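Side-chain contact in hypothetical protein (PDB 2OD6), which is of unknown function but forms a dimer of ferredoxin-like subunits and holds a keto fatty acid, 10-oxohexadecanoic acid, in a pocket between helices and sheet: residues Leu23-Asp26 and Ala27-Thr31. Numbering follows the deposited sequence.
Sequences LFID and AVEKT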
# COMPACT_ATOMS: atom_id res chain seq x y z
N LEU A 23 -14.97 11.96 -9.51
CA LEU A 23 -14.39 13.24 -10.01
C LEU A 23 -12.89 13.32 -9.74
O LEU A 23 -12.10 13.76 -10.60
CB LEU A 23 -15.14 14.43 -9.39
CG LEU A 23 -16.50 14.91 -9.90
CD1 LEU A 23 -17.30 15.75 -8.86
CD2 LEU A 23 -16.37 15.70 -11.22
N PHE A 24 -12.48 12.77 -8.60
CA PHE A 24 -11.07 12.68 -8.25
C PHE A 24 -10.34 11.69 -9.09
O PHE A 24 -9.26 12.04 -9.60
CB PHE A 24 -10.93 12.29 -6.77
CG PHE A 24 -9.54 12.30 -6.29
CD1 PHE A 24 -8.94 13.50 -5.90
CD2 PHE A 24 -8.80 11.11 -6.22
CE1 PHE A 24 -7.62 13.51 -5.48
CE2 PHE A 24 -7.50 11.11 -5.79
CZ PHE A 24 -6.89 12.31 -5.46
N ILE A 25 -10.87 10.48 -9.23
CA ILE A 25 -10.17 9.45 -10.11
C ILE A 25 -9.95 10.00 -11.52
O ILE A 25 -8.89 9.77 -12.14
CB ILE A 25 -10.96 8.09 -10.18
CG1 ILE A 25 -10.71 7.22 -8.95
CG2 ILE A 25 -10.61 7.27 -11.32
CD1 ILE A 25 -11.86 7.14 -8.06
N ASP A 26 -10.98 10.64 -12.06
CA ASP A 26 -10.94 11.19 -13.40
C ASP A 26 -9.86 12.29 -13.51
O ASP A 26 -9.02 12.27 -14.44
CB ASP A 26 -12.33 11.69 -13.78
CG ASP A 26 -12.46 12.03 -15.27
OD1 ASP A 26 -12.06 11.20 -16.13
OD2 ASP A 26 -12.90 13.15 -15.55
N ALA A 27 -9.84 13.20 -12.53
CA ALA A 27 -8.82 14.27 -12.47
C ALA A 27 -7.43 13.67 -12.49
O ALA A 27 -6.53 14.11 -13.24
CB ALA A 27 -9.05 15.17 -11.24
N VAL A 28 -7.21 12.62 -11.69
CA VAL A 28 -5.90 12.05 -11.53
C VAL A 28 -5.53 11.36 -12.85
O VAL A 28 -4.37 11.43 -13.34
CB VAL A 28 -5.86 11.04 -10.30
CG1 VAL A 28 -4.56 10.18 -10.31
CG2 VAL A 28 -6.10 11.79 -8.95
N GLU A 29 -6.50 10.66 -13.43
CA GLU A 29 -6.26 9.99 -14.73
C GLU A 29 -5.99 11.01 -15.84
O GLU A 29 -5.08 10.85 -16.65
CB GLU A 29 -7.46 9.13 -15.10
CG GLU A 29 -7.61 7.88 -14.24
CD GLU A 29 -8.94 7.13 -14.48
OE1 GLU A 29 -9.94 7.78 -14.90
OE2 GLU A 29 -8.97 5.90 -14.22
N LYS A 30 -6.75 12.08 -15.88
CA LYS A 30 -6.64 13.03 -16.98
C LYS A 30 -5.33 13.83 -16.95
O LYS A 30 -4.83 14.19 -18.00
CB LYS A 30 -7.88 13.95 -17.05
CG LYS A 30 -9.11 13.20 -17.63
CD LYS A 30 -10.27 14.09 -17.84
CE LYS A 30 -11.46 13.34 -18.43
NZ LYS A 30 -12.71 14.14 -18.11
N THR A 31 -4.78 14.07 -15.76
CA THR A 31 -3.58 14.90 -15.60
C THR A 31 -2.29 14.08 -15.58
O THR A 31 -1.17 14.62 -15.55
CB THR A 31 -3.69 15.77 -14.34
OG1 THR A 31 -3.78 14.94 -13.18
CG2 THR A 31 -4.94 16.67 -14.42
O HOH W 1 -10.27 9.43 -17.11
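Val28 lays its CG2 methyl over one face of the Phe24 ring, one turn earlier in the same helix, in a CH-pi contact 3.8 Å from the ring centroid and 23° off its normal. The methyl is offset toward the rim, nearest CE2 at 3.5 Å; CG of Phe24 stands anti to the backbone N (chi1 -174°), which swings the ring forward to meet it. Beside this pair Ile25 and Glu29 run alongside each other, the CG2 methyl of Ile25 3.6 Å from the carboxylate carbon CD of Glu29. Phe24, Ile25 and Val28 are buried and make the close-packed side; the polar flank is looser, with Asp26 and Glu29 partly exposed and Lys30 exposed. There Asp26 and Lys30 close an i to i+4 salt bridge, NZ of Lys30 lying 2.8 Å from OD2 of Asp26 on that oxygen's syn lone pair. The other oxygen, OD1, comes 4.2 Å from OE1 of Glu29, and a water donating to both carboxylates probably eases the repulsion. With Asp26 cut back to an alanine, the Lys30 ammonium would probably lose this mate and be freer to swing, and the water would lose one of its two carboxylate acceptors. Backbone i to i+4 bonds run beneath all these pairs, the one from N of Lys30 to O of Asp26 being 2.7 Å long. Further along, O of Ala27 is gripped from opposite faces by N and OG1 of Thr31, OG1 at 2.9 Å; this threonine also touches the bound 10-oxohexadecanoic acid. Helix 18-40 thus turns its apolar side to the antiparallel sheet: Phe24 rests on Met63 and meets the Phe15 ring, Ile25 reaches Val61 of strand 59-67, and Ile25 and Val28 share Met49 of strand 44-52, while Val107 and Met108 of the second subunit pack against Ile25, Val28 and Glu29.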